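Local coordinates for protein BpsB (PgaB), Poly-beta-1,6-N-acetyl-D-glucosamine N-deacetylase (Bordetella bronchiseptica RB50, PDB 5BU6) that removes acetyl groups from the N-acetylglucosamine units of poly-beta-1,6-N-acetyl-D-glucosamine as a metal-dependent family 4 carbohydrate esterase, and is required for biofilm formation in Bordetella bronchiseptica, at residues A[149-154]-A[211-216]; A[78-83]-A[100-105]; A[92-97]-A[144-149]. The protein carries 5 engineered substitutions. All blocks are in the same frame, centred on the assembly; numbering follows the deposited sequence.

Contact 1 of 3, residues A[149-154]-A[211-216]; sequences VELASH and TGVTIR. With NI (nickel (II) ion), chain C; EDO (1,2-ethanediol), chain J.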
ATOM      1  N   VAL A 149     -10.962   2.763   8.961  1.00 34.56           N
ATOM      2  CA  VAL A 149     -10.081   2.546   7.822  1.00 30.40           C
ATOM      3  C   VAL A 149      -9.539   3.854   7.255  1.00 33.20           C
ATOM      4  O   VAL A 149     -10.297   4.758   6.958  1.00 36.96           O
ATOM      5  CB  VAL A 149     -10.825   1.786   6.711  1.00 34.13           C
ATOM      6  CG1 VAL A 149     -10.013   1.762   5.431  1.00 32.92           C
ATOM      7  CG2 VAL A 149     -11.183   0.372   7.177  1.00 33.91           C
ATOM      8  N   GLU A 150      -8.227   3.926   7.089  1.00 33.40           N
ATOM      9  CA  GLU A 150      -7.561   5.052   6.420  1.00 33.89           C
ATOM     10  C   GLU A 150      -7.302   4.635   4.982  1.00 36.59           C
ATOM     11  O   GLU A 150      -6.712   3.582   4.735  1.00 35.45           O
ATOM     12  CB  GLU A 150      -6.240   5.390   7.108  1.00 35.35           C
ATOM     13  CG  GLU A 150      -5.318   6.321   6.328  1.00 60.53           C
ATOM     14  CD  GLU A 150      -5.329   7.751   6.860  1.00 86.58           C
ATOM     15  OE1 GLU A 150      -6.021   8.014   7.867  1.00 95.61           O
ATOM     16  OE2 GLU A 150      -4.640   8.612   6.271  1.00 90.87           O
ATOM     17  N   LEU A 151      -7.745   5.443   4.032  1.00 32.95           N
ATOM     18  CA  LEU A 151      -7.479   5.147   2.628  1.00 29.56           C
ATOM     19  C   LEU A 151      -6.149   5.771   2.232  1.00 27.46           C
ATOM     20  O   LEU A 151      -5.815   6.899   2.634  1.00 31.04           O
ATOM     21  CB  LEU A 151      -8.605   5.670   1.736  1.00 33.90           C
ATOM     22  CG  LEU A 151      -9.990   5.039   1.882  1.00 38.25           C
ATOM     23  CD1 LEU A 151     -10.932   5.565   0.788  1.00 34.79           C
ATOM     24  CD2 LEU A 151      -9.918   3.526   1.854  1.00 38.80           C
ATOM     25  N   ALA A 152      -5.389   5.028   1.448  1.00 27.95           N
ATOM     26  CA  ALA A 152      -4.100   5.476   0.965  1.00 28.94           C
ATOM     27  C   ALA A 152      -4.011   5.214  -0.529  1.00 29.05           C
ATOM     28  O   ALA A 152      -4.768   4.414  -1.060  1.00 32.04           O
ATOM     29  CB  ALA A 152      -2.969   4.738   1.700  1.00 28.86           C
ATOM     30  N   SER A 153      -3.084   5.884  -1.196  1.00 31.62           N
ATOM     31  CA  SER A 153      -2.773   5.567  -2.582  1.00 30.60           C
ATOM     32  C   SER A 153      -1.844   4.362  -2.654  1.00 32.66           C
ATOM     33  O   SER A 153      -0.859   4.288  -1.916  1.00 26.77           O
ATOM     34  CB  SER A 153      -2.130   6.767  -3.275  1.00 31.42           C
ATOM     35  OG  SER A 153      -1.727   6.474  -4.598  1.00 30.91           O
ATOM     36  N   HIS A 154      -2.163   3.431  -3.554  1.00 28.92           N
ATOM     37  CA  HIS A 154      -1.216   2.387  -3.973  1.00 32.12           C
ATOM     38  C   HIS A 154      -0.758   2.690  -5.398  1.00 34.67           C
ATOM     39  O   HIS A 154      -0.440   1.777  -6.154  1.00 35.80           O
ATOM     40  CB  HIS A 154      -1.866   0.994  -3.883  1.00 30.81           C
ATOM     41  CG  HIS A 154      -0.894  -0.117  -3.667  1.00 26.99           C
ATOM     42  ND1 HIS A 154       0.404   0.097  -3.245  1.00 28.34           N
ATOM     43  CD2 HIS A 154      -1.023  -1.457  -3.823  1.00 28.89           C
ATOM     44  CE1 HIS A 154       1.034  -1.064  -3.158  1.00 31.43           C
ATOM     45  NE2 HIS A 154       0.184  -2.023  -3.484  1.00 24.78           N
ATOM     46  N   THR A 211     -14.763   9.081  -2.824  1.00 29.67           N
ATOM     47  CA  THR A 211     -14.982   8.710  -1.419  1.00 35.11           C
ATOM     48  C   THR A 211     -15.096   9.915  -0.482  1.00 38.53           C
ATOM     49  O   THR A 211     -15.605   9.782   0.624  1.00 36.34           O
ATOM     50  CB  THR A 211     -13.856   7.809  -0.854  1.00 37.58           C
ATOM     51  OG1 THR A 211     -12.692   8.598  -0.605  1.00 39.37           O
ATOM     52  CG2 THR A 211     -13.513   6.669  -1.801  1.00 36.78           C
ATOM     53  N   GLY A 212     -14.611  11.077  -0.914  1.00 37.99           N
ATOM     54  CA  GLY A 212     -14.652  12.271  -0.076  1.00 36.67           C
ATOM     55  C   GLY A 212     -13.406  12.411   0.779  1.00 36.43           C
ATOM     56  O   GLY A 212     -13.227  13.414   1.475  1.00 40.35           O
ATOM     57  N   VAL A 213     -12.534  11.412   0.693  1.00 32.78           N
ATOM     58  CA  VAL A 213     -11.328  11.328   1.495  1.00 35.78           C
ATOM     59  C   VAL A 213     -10.132  12.038   0.858  1.00 38.98           C
ATOM     60  O   VAL A 213      -9.819  11.802  -0.297  1.00 35.34           O
ATOM     61  CB  VAL A 213     -10.955   9.845   1.733  1.00 38.12           C
ATOM     62  CG1 VAL A 213      -9.565   9.723   2.347  1.00 39.22           C
ATOM     63  CG2 VAL A 213     -12.017   9.183   2.598  1.00 38.86           C
ATOM     64  N   THR A 214      -9.482  12.921   1.614  1.00 36.07           N
ATOM     65  CA  THR A 214      -8.211  13.505   1.189  1.00 35.67           C
ATOM     66  C   THR A 214      -7.069  12.639   1.720  1.00 34.89           C
ATOM     67  O   THR A 214      -6.817  12.634   2.919  1.00 38.85           O
ATOM     68  CB  THR A 214      -8.040  14.960   1.715  1.00 39.73           C
ATOM     69  OG1 THR A 214      -9.043  15.799   1.136  1.00 40.23           O
ATOM     70  CG2 THR A 214      -6.655  15.513   1.367  1.00 45.21           C
ATOM     71  N   ILE A 215      -6.377  11.918   0.845  1.00 33.55           N
ATOM     72  CA  ILE A 215      -5.366  10.984   1.324  1.00 31.44           C
ATOM     73  C   ILE A 215      -4.103  11.760   1.680  1.00 33.09           C
ATOM     74  O   ILE A 215      -3.923  12.901   1.247  1.00 36.00           O
ATOM     75  CB  ILE A 215      -5.008   9.914   0.312  1.00 34.50           C
ATOM     76  CG1 ILE A 215      -4.415  10.544  -0.951  1.00 40.16           C
ATOM     77  CG2 ILE A 215      -6.214   9.076  -0.015  1.00 32.16           C
ATOM     78  CD1 ILE A 215      -3.697   9.524  -1.816  1.00 31.61           C
ATOM     79  N   ARG A 216      -3.232  11.130   2.459  1.00 32.62           N
ATOM     80  CA  ARG A 216      -2.000  11.781   2.859  1.00 43.33           C
ATOM     81  C   ARG A 216      -0.838  10.808   2.847  1.00 36.92           C
ATOM     82  O   ARG A 216       0.249  11.139   3.299  1.00 35.93           O
ATOM     83  CB  ARG A 216      -2.153  12.403   4.246  1.00 45.27           C
ATOM     84  CG  ARG A 216      -2.821  11.490   5.234  1.00 47.87           C
ATOM     85  CD  ARG A 216      -3.177  12.203   6.526  1.00 57.06           C
ATOM     86  NE  ARG A 216      -4.070  11.367   7.318  1.00 59.79           N
ATOM     87  CZ  ARG A 216      -4.578  11.708   8.496  1.00 63.32           C
ATOM     88  NH1 ARG A 216      -5.380  10.868   9.130  1.00 61.72           N
ATOM     89  NH2 ARG A 216      -4.283  12.881   9.038  1.00 60.94           N
TER
HETATM   90 NI    NI C 401       0.273  -4.147  -4.042  1.00 34.40          NI
HETATM   91  C1  EDO J 408      -8.475   6.272  10.288  1.00 49.41           C
HETATM   92  O1  EDO J 408      -8.247   4.966  10.830  1.00 44.47           O
HETATM   93  C2  EDO J 408      -7.543   7.279  10.968  1.00 50.51           C
HETATM   94  O2  EDO J 408      -6.189   7.159  10.498  1.00 38.68           O
HETATM   95  O   HOH W   1      -3.851   8.567   3.595  1.00 36.48           O
HETATM   96  O   HOH W   2       0.033  -4.761  -2.021  1.00 43.40           O
HETATM   97  O   HOH W   3       0.383  -6.289  -4.355  1.00 33.61           O
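In the polysaccharide deacetylase fold, strand 149-153 of the parallel sheet runs straight into the nickel site, and its Glu150, Leu151 and Ser153 meet segment 211-216, the end of helix 189-211 and the loop after it. At the outer end Arg216 grips Glu150 side-on in a two-bond salt bridge: NE reaches OE2 at 3.0 Å and NH1 reaches OE1 at 3.2 Å, both nearly straight. Each oxygen uses its syn lone pair, and the carboxylate and guanidinium planes lie 14° apart, which fixes the carboxylate's rotation; Gln61 takes a second bond from Arg216 NH1. One water ties Glu150 OE2 and Leu151 O to the backbone N of Arg216. Farther along, Leu151 meets Thr211 tip to tip, CD1 standing 3.8 Å from OG1. That hydroxyl oxygen also closes an ST turn, accepting from Val213 N and bonding to Ile207 O. Beyond Ser153, His154 NE2 binds the nickel ion at 2.2 Å, joined there by Asp84, His159 and waters. Ile215 packs beside the last strand residues: a chi1 of 62° turns CG1 toward Ser153, and CD1 at its end presses on Ser153 CB at a tight 3.5 Å.

Contact 2 of 3, residues A[78-83]-A[100-105]; sequences ILLTFD and FNYPAV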
ATOM      1  N   ILE A  78       0.908  -1.522  16.606  1.00 30.90           N
ATOM      2  CA  ILE A  78       1.101  -2.052  15.263  1.00 30.78           C
ATOM      3  C   ILE A  78       0.092  -1.444  14.289  1.00 29.97           C
ATOM      4  O   ILE A  78      -1.055  -1.217  14.641  1.00 31.60           O
ATOM      5  CB  ILE A  78       1.007  -3.611  15.264  1.00 37.36           C
ATOM      6  CG1 ILE A  78       1.362  -4.174  13.893  1.00 37.71           C
ATOM      7  CG2 ILE A  78      -0.355  -4.095  15.726  1.00 31.60           C
ATOM      8  CD1 ILE A  78       1.868  -5.606  13.953  1.00 44.83           C
ATOM      9  N   LEU A  79       0.552  -1.148  13.075  1.00 27.27           N
ATOM     10  CA  LEU A  79      -0.288  -0.641  12.000  1.00 29.97           C
ATOM     11  C   LEU A  79      -0.560  -1.796  11.025  1.00 32.67           C
ATOM     12  O   LEU A  79       0.382  -2.412  10.516  1.00 33.30           O
ATOM     13  CB  LEU A  79       0.390   0.517  11.267  1.00 33.52           C
ATOM     14  CG  LEU A  79      -0.408   1.204  10.147  1.00 32.81           C
ATOM     15  CD1 LEU A  79      -1.585   1.946  10.761  1.00 35.48           C
ATOM     16  CD2 LEU A  79       0.498   2.169   9.395  1.00 31.29           C
ATOM     17  N   LEU A  80      -1.833  -2.090  10.786  1.00 28.21           N
ATOM     18  CA  LEU A  80      -2.208  -3.142   9.833  1.00 26.05           C
ATOM     19  C   LEU A  80      -2.550  -2.490   8.502  1.00 28.28           C
ATOM     20  O   LEU A  80      -3.292  -1.484   8.472  1.00 29.74           O
ATOM     21  CB  LEU A  80      -3.425  -3.929  10.351  1.00 29.94           C
ATOM     22  CG  LEU A  80      -3.381  -4.505  11.756  1.00 35.53           C
ATOM     23  CD1 LEU A  80      -4.738  -5.155  12.083  1.00 35.39           C
ATOM     24  CD2 LEU A  80      -2.234  -5.515  11.883  1.00 32.89           C
ATOM     25  N   THR A  81      -2.008  -3.027   7.407  1.00 29.36           N
ATOM     26  CA  THR A  81      -2.287  -2.478   6.094  1.00 25.69           C
ATOM     27  C   THR A  81      -2.695  -3.599   5.124  1.00 31.15           C
ATOM     28  O   THR A  81      -2.191  -4.727   5.218  1.00 34.14           O
ATOM     29  CB  THR A  81      -1.075  -1.703   5.522  1.00 33.64           C
ATOM     30  OG1 THR A  81      -0.044  -2.616   5.140  1.00 39.07           O
ATOM     31  CG2 THR A  81      -0.518  -0.714   6.573  1.00 35.13           C
ATOM     32  N   PHE A  82      -3.646  -3.270   4.259  1.00 28.26           N
ATOM     33  CA  PHE A  82      -4.219  -4.178   3.263  1.00 40.28           C
ATOM     34  C   PHE A  82      -4.227  -3.471   1.900  1.00 41.19           C
ATOM     35  O   PHE A  82      -5.035  -2.571   1.684  1.00 45.62           O
ATOM     36  CB  PHE A  82      -5.642  -4.586   3.660  1.00 31.77           C
ATOM     37  CG  PHE A  82      -5.716  -5.301   4.975  1.00 35.14           C
ATOM     38  CD1 PHE A  82      -5.823  -4.584   6.165  1.00 34.84           C
ATOM     39  CD2 PHE A  82      -5.654  -6.686   5.026  1.00 32.66           C
ATOM     40  CE1 PHE A  82      -5.870  -5.237   7.389  1.00 36.79           C
ATOM     41  CE2 PHE A  82      -5.704  -7.359   6.242  1.00 36.21           C
ATOM     42  CZ  PHE A  82      -5.813  -6.625   7.435  1.00 35.51           C
ATOM     43  N   ASP A  83      -3.330  -3.843   0.992  1.00 33.24           N
ATOM     44  CA  ASP A  83      -3.251  -3.124  -0.288  1.00 40.25           C
ATOM     45  C   ASP A  83      -3.876  -3.913  -1.441  1.00 42.14           C
ATOM     46  O   ASP A  83      -4.109  -5.108  -1.315  1.00 43.36           O
ATOM     47  CB  ASP A  83      -1.802  -2.776  -0.643  1.00 62.09           C
ATOM     48  CG  ASP A  83      -0.851  -2.885   0.540  1.00 84.98           C
ATOM     49  OD1 ASP A  83      -1.112  -2.249   1.585  1.00 86.02           O
ATOM     50  OD2 ASP A  83       0.170  -3.601   0.412  1.00 92.77           O
ATOM     51  N   PHE A 100     -13.047  -7.010  15.873  1.00 42.34           N
ATOM     52  CA  PHE A 100     -11.936  -6.853  16.814  1.00 42.14           C
ATOM     53  C   PHE A 100     -11.724  -5.391  17.212  1.00 47.76           C
ATOM     54  O   PHE A 100     -10.930  -5.099  18.102  1.00 41.04           O
ATOM     55  CB  PHE A 100     -10.642  -7.403  16.203  1.00 38.22           C
ATOM     56  CG  PHE A 100     -10.524  -8.904  16.269  1.00 42.11           C
ATOM     57  CD1 PHE A 100     -11.187  -9.708  15.354  1.00 42.00           C
ATOM     58  CD2 PHE A 100      -9.729  -9.507  17.238  1.00 46.18           C
ATOM     59  CE1 PHE A 100     -11.082 -11.104  15.424  1.00 43.62           C
ATOM     60  CE2 PHE A 100      -9.614 -10.896  17.305  1.00 50.10           C
ATOM     61  CZ  PHE A 100     -10.290 -11.690  16.391  1.00 49.14           C
ATOM     62  N   ASN A 101     -12.436  -4.491  16.529  1.00 42.02           N
ATOM     63  CA  ASN A 101     -12.267  -3.047  16.651  1.00 46.98           C
ATOM     64  C   ASN A 101     -10.840  -2.590  16.371  1.00 40.98           C
ATOM     65  O   ASN A 101     -10.299  -1.751  17.076  1.00 41.70           O
ATOM     66  CB  ASN A 101     -12.700  -2.553  18.036  1.00 48.32           C
ATOM     67  CG  ASN A 101     -12.968  -1.060  18.050  1.00 55.92           C
ATOM     68  OD1 ASN A 101     -13.569  -0.521  17.117  1.00 59.94           O
ATOM     69  ND2 ASN A 101     -12.495  -0.378  19.084  1.00 52.16           N
ATOM     70  N   TYR A 102     -10.234  -3.152  15.330  1.00 33.62           N
ATOM     71  CA  TYR A 102      -8.902  -2.751  14.895  1.00 32.96           C
ATOM     72  C   TYR A 102      -8.969  -1.780  13.715  1.00 38.26           C
ATOM     73  O   TYR A 102      -9.661  -2.062  12.737  1.00 36.42           O
ATOM     74  CB  TYR A 102      -8.098  -3.952  14.447  1.00 32.26           C
ATOM     75  CG  TYR A 102      -7.738  -4.974  15.491  1.00 35.68           C
ATOM     76  CD1 TYR A 102      -7.728  -4.668  16.850  1.00 39.72           C
ATOM     77  CD2 TYR A 102      -7.339  -6.242  15.097  1.00 41.64           C
ATOM     78  CE1 TYR A 102      -7.350  -5.623  17.783  1.00 47.06           C
ATOM     79  CE2 TYR A 102      -6.973  -7.194  16.019  1.00 43.99           C
ATOM     80  CZ  TYR A 102      -6.976  -6.885  17.347  1.00 44.19           C
ATOM     81  OH  TYR A 102      -6.585  -7.871  18.224  1.00 44.50           O
ATOM     82  N   PRO A 103      -8.219  -0.667  13.778  1.00 32.44           N
ATOM     83  CA  PRO A 103      -8.076   0.155  12.570  1.00 32.16           C
ATOM     84  C   PRO A 103      -7.156  -0.492  11.537  1.00 33.59           C
ATOM     85  O   PRO A 103      -6.394  -1.395  11.869  1.00 28.19           O
ATOM     86  CB  PRO A 103      -7.461   1.464  13.092  1.00 32.86           C
ATOM     87  CG  PRO A 103      -6.770   1.079  14.357  1.00 36.23           C
ATOM     88  CD  PRO A 103      -7.548  -0.065  14.952  1.00 32.80           C
ATOM     89  N   ALA A 104      -7.204   0.005  10.306  1.00 32.61           N
ATOM     90  CA  ALA A 104      -6.309  -0.449   9.254  1.00 34.15           C
ATOM     91  C   ALA A 104      -6.124   0.629   8.187  1.00 34.66           C
ATOM     92  O   ALA A 104      -6.886   1.586   8.130  1.00 34.46           O
ATOM     93  CB  ALA A 104      -6.844  -1.719   8.627  1.00 30.50           C
ATOM     94  N   VAL A 105      -5.091   0.462   7.366  1.00 31.71           N
ATOM     95  CA  VAL A 105      -4.889   1.239   6.144  1.00 29.25           C
ATOM     96  C   VAL A 105      -5.286   0.357   4.956  1.00 27.64           C
ATOM     97  O   VAL A 105      -4.877  -0.801   4.900  1.00 29.29           O
ATOM     98  CB  VAL A 105      -3.418   1.662   5.980  1.00 32.34           C
ATOM     99  CG1 VAL A 105      -3.225   2.494   4.701  1.00 33.10           C
ATOM    100  CG2 VAL A 105      -2.971   2.413   7.205  1.00 37.26           C
TER
HETATM  101  O   HOH W   4      -3.760  -1.047  12.615  1.00 31.89           O
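Strands 77-83 and 104-108 pair in parallel through Thr81 and Val105, whose CA atoms are 4.5 Å apart, although the end-to-end directions of the touching parts differ by 64°; the second segment enters its strand only at Ala104. This is the return of a beta-alpha-beta crossover: strand 77-83, helix 88-100, strand 104-108, within the parallel sheet of the polysaccharide deacetylase (NodB-type) domain, a distorted beta/alpha barrel in family 4 carbohydrate esterases. Val105 is bonded through both its backbone N and its O. Its N donates to Leu80 O at 2.9 Å, and its O accepts from Phe82 N at 2.8 Å. Before the strands pair, a water bridges the gap, accepting from Leu80 N and donating to Pro103 O.

On one face of the sheet Thr81 and Val105 lie side by side, pointing the same way. The methyl of Thr81, CG2, comes 3.8 Å from Val105 CB. Val105 CG2, placed anti to its own carbonyl carbon, also meets Leu79 CD1 at 3.8 Å; Leu79 reaches it with the end of its side chain. Leu80, Phe82 and Ala104 occupy the other face, where Leu97 and Val93 of helix 88-100 pack on Ala104 and Phe82, and Leu80 meets Ile50 of helix 43-52. Here the small Ala104 side chain meets the edge of the Phe82 ring, its CB 3.9 Å from CE1 and near the ring plane. At the loop end the Schellman motif closing helix 88-100 has Asn101 at its positive-phi position and delivers Tyr102 to the strand's approach. Phe100 CB sits over the centre of one face of the Tyr102 ring, while the tip of Leu80 approaches it obliquely, CD1 lying 4.1 Å from Tyr102 CD2.

Contact 3 of 3, residues A[92-97]-A[144-149]; sequences KVFPLL and AQSGLV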
ATOM      1  N   LYS A  92     -14.409  -9.755   3.652  1.00 40.28           N
ATOM      2  CA  LYS A  92     -13.804 -10.626   4.663  1.00 45.86           C
ATOM      3  C   LYS A  92     -12.986  -9.875   5.716  1.00 43.63           C
ATOM      4  O   LYS A  92     -13.106 -10.159   6.912  1.00 39.16           O
ATOM      5  CB  LYS A  92     -12.925 -11.686   3.996  1.00 41.77           C
ATOM      6  CG  LYS A  92     -13.671 -12.537   2.971  1.00 49.41           C
ATOM      7  CD  LYS A  92     -14.805 -13.335   3.606  1.00 63.45           C
ATOM      8  CE  LYS A  92     -14.379 -14.755   3.948  1.00 71.95           C
ATOM      9  NZ  LYS A  92     -15.541 -15.660   4.227  1.00 75.21           N
ATOM     10  N   VAL A  93     -12.156  -8.934   5.278  1.00 43.32           N
ATOM     11  CA  VAL A  93     -11.275  -8.235   6.202  1.00 33.12           C
ATOM     12  C   VAL A  93     -12.047  -7.210   7.022  1.00 36.35           C
ATOM     13  O   VAL A  93     -11.928  -7.170   8.242  1.00 36.72           O
ATOM     14  CB  VAL A  93     -10.109  -7.511   5.480  1.00 35.62           C
ATOM     15  CG1 VAL A  93      -9.259  -6.751   6.491  1.00 36.70           C
ATOM     16  CG2 VAL A  93      -9.239  -8.496   4.718  1.00 39.27           C
ATOM     17  N   PHE A  94     -12.854  -6.402   6.339  1.00 32.86           N
ATOM     18  CA  PHE A  94     -13.614  -5.316   6.967  1.00 34.50           C
ATOM     19  C   PHE A  94     -14.457  -5.782   8.185  1.00 36.61           C
ATOM     20  O   PHE A  94     -14.367  -5.182   9.255  1.00 34.99           O
ATOM     21  CB  PHE A  94     -14.484  -4.633   5.896  1.00 36.92           C
ATOM     22  CG  PHE A  94     -15.236  -3.417   6.380  1.00 39.47           C
ATOM     23  CD1 PHE A  94     -14.657  -2.524   7.268  1.00 45.25           C
ATOM     24  CD2 PHE A  94     -16.515  -3.146   5.901  1.00 40.60           C
ATOM     25  CE1 PHE A  94     -15.353  -1.398   7.707  1.00 43.71           C
ATOM     26  CE2 PHE A  94     -17.212  -2.020   6.325  1.00 44.00           C
ATOM     27  CZ  PHE A  94     -16.624  -1.142   7.234  1.00 41.52           C
ATOM     28  N   PRO A  95     -15.242  -6.872   8.047  1.00 38.65           N
ATOM     29  CA  PRO A  95     -16.019  -7.269   9.232  1.00 35.58           C
ATOM     30  C   PRO A  95     -15.164  -7.843  10.355  1.00 41.14           C
ATOM     31  O   PRO A  95     -15.598  -7.815  11.498  1.00 39.10           O
ATOM     32  CB  PRO A  95     -16.997  -8.326   8.690  1.00 38.88           C
ATOM     33  CG  PRO A  95     -16.444  -8.757   7.399  1.00 40.94           C
ATOM     34  CD  PRO A  95     -15.633  -7.644   6.850  1.00 38.92           C
ATOM     35  N   LEU A  96     -13.968  -8.336  10.056  1.00 38.11           N
ATOM     36  CA  LEU A  96     -13.069  -8.744  11.122  1.00 39.90           C
ATOM     37  C   LEU A  96     -12.485  -7.516  11.821  1.00 35.33           C
ATOM     38  O   LEU A  96     -12.345  -7.496  13.039  1.00 41.26           O
ATOM     39  CB  LEU A  96     -11.950  -9.635  10.586  1.00 44.56           C
ATOM     40  CG  LEU A  96     -12.240 -11.135  10.493  1.00 51.40           C
ATOM     41  CD1 LEU A  96     -11.013 -11.861   9.973  1.00 51.59           C
ATOM     42  CD2 LEU A  96     -12.662 -11.701  11.840  1.00 50.79           C
ATOM     43  N   LEU A  97     -12.128  -6.497  11.053  1.00 35.43           N
ATOM     44  CA  LEU A  97     -11.669  -5.254  11.652  1.00 37.25           C
ATOM     45  C   LEU A  97     -12.722  -4.709  12.610  1.00 39.39           C
ATOM     46  O   LEU A  97     -12.407  -4.285  13.718  1.00 38.81           O
ATOM     47  CB  LEU A  97     -11.360  -4.228  10.573  1.00 36.86           C
ATOM     48  CG  LEU A  97     -10.160  -4.571   9.693  1.00 37.41           C
ATOM     49  CD1 LEU A  97     -10.004  -3.514   8.635  1.00 33.95           C
ATOM     50  CD2 LEU A  97      -8.882  -4.677  10.525  1.00 31.98           C
ATOM     51  N   ALA A 144     -14.164   3.859   4.705  1.00 34.02           N
ATOM     52  CA  ALA A 144     -13.653   5.149   5.130  1.00 41.26           C
ATOM     53  C   ALA A 144     -14.593   5.791   6.133  1.00 41.21           C
ATOM     54  O   ALA A 144     -14.158   6.374   7.113  1.00 45.37           O
ATOM     55  CB  ALA A 144     -13.450   6.065   3.928  1.00 35.17           C
ATOM     56  N   GLN A 145     -15.895   5.675   5.906  1.00 36.59           N
ATOM     57  CA  GLN A 145     -16.845   6.328   6.794  1.00 37.50           C
ATOM     58  C   GLN A 145     -17.075   5.568   8.098  1.00 41.63           C
ATOM     59  O   GLN A 145     -17.689   6.100   9.015  1.00 42.68           O
ATOM     60  CB  GLN A 145     -18.178   6.542   6.081  1.00 48.21           C
ATOM     61  CG  GLN A 145     -18.103   7.609   4.998  1.00 58.66           C
ATOM     62  CD  GLN A 145     -19.444   7.872   4.359  1.00 68.32           C
ATOM     63  OE1 GLN A 145     -20.211   6.945   4.097  1.00 70.97           O
ATOM     64  NE2 GLN A 145     -19.740   9.142   4.113  1.00 76.48           N
ATOM     65  N   SER A 146     -16.574   4.337   8.185  1.00 38.26           N
ATOM     66  CA  SER A 146     -16.719   3.534   9.404  1.00 44.54           C
ATOM     67  C   SER A 146     -15.854   4.053  10.567  1.00 46.26           C
ATOM     68  O   SER A 146     -16.085   3.726  11.723  1.00 43.03           O
ATOM     69  CB  SER A 146     -16.352   2.082   9.126  1.00 45.91           C
ATOM     70  OG  SER A 146     -14.942   1.938   8.990  1.00 43.06           O
ATOM     71  N   GLY A 147     -14.843   4.850  10.247  1.00 41.03           N
ATOM     72  CA  GLY A 147     -13.912   5.341  11.248  1.00 41.75           C
ATOM     73  C   GLY A 147     -12.727   4.413  11.458  1.00 45.30           C
ATOM     74  O   GLY A 147     -11.746   4.798  12.083  1.00 43.45           O
ATOM     75  N   LEU A 148     -12.809   3.191  10.932  1.00 37.97           N
ATOM     76  CA  LEU A 148     -11.778   2.198  11.191  1.00 36.80           C
ATOM     77  C   LEU A 148     -10.684   2.201  10.132  1.00 35.49           C
ATOM     78  O   LEU A 148      -9.608   1.692  10.368  1.00 39.27           O
ATOM     79  CB  LEU A 148     -12.377   0.794  11.255  1.00 42.79           C
ATOM     80  CG  LEU A 148     -13.381   0.440  12.343  1.00 46.94           C
ATOM     81  CD1 LEU A 148     -14.064  -0.856  11.951  1.00 50.55           C
ATOM     82  CD2 LEU A 148     -12.671   0.296  13.680  1.00 49.06           C
ATOM     83  N   VAL A 149     -10.962   2.763   8.961  1.00 34.56           N
ATOM     84  CA  VAL A 149     -10.081   2.546   7.822  1.00 30.40           C
ATOM     85  C   VAL A 149      -9.539   3.854   7.255  1.00 33.20           C
ATOM     86  O   VAL A 149     -10.297   4.758   6.958  1.00 36.96           O
ATOM     87  CB  VAL A 149     -10.825   1.786   6.711  1.00 34.13           C
ATOM     88  CG1 VAL A 149     -10.013   1.762   5.431  1.00 32.92           C
ATOM     89  CG2 VAL A 149     -11.183   0.372   7.177  1.00 33.91           C
TER
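Phe94 reaches across to Ser146 with the far end of its ring. CG stands anti to the backbone N (chi1 -175°), which carries the ring out from helix 88-100 until CE1 is 3.6 Å from Ser146 OG and CZ 3.7 Å from Ser146 CB. Both serine atoms lie at the ring edge, near its plane. The hydroxyl is held by its own turn: with OG lodged between backbone N and carbonyl carbon (chi1 74°), it accepts from Leu148 N at 3.1 Å, an ST turn, and it also bonds to Met143 O. That turn belongs to the link between helix 137-145 and strand 149-153, where Gly147 takes the positive phi that leaves the helix; in the alpha/beta arrangement of the domain, the contact packs the crossover helix 88-100 against this turn. Leu148 points toward helix 88-100, its CD1 meeting the backbone of Leu97 at 4.1 Å from C and approaching the Phe94 ring obliquely. Deeper in, Leu97 extends toward the start of the strand, with Ala104 and Phe47 packed against it as well. Its CD1 comes within 4.3 Å of Val149 CG2.

How the contacts relate
All three contacts lie on or against the same parallel sheet, built around strands 77-83, 104-108 and 149-153, neighbours in that order. Contact 2 joins the first two strands; contact 3, its centre about 8 Å from that of contact 2, packs the intervening helix 88-100 against the turn leading into the third. Their segments alternate along the chain, and Ala104 N to Leu148 O is a probable hydrogen bond between them. Contact 1, its centre about 14 Å from that of contact 2 and about 13 Å from that of contact 3, comes last in sequence; it shares Val149 with contact 3 and ties the third strand to a later loop. Strand 149-153 leads to His154, a nickel ligand, whose ring packs on Asp83 of contact 2.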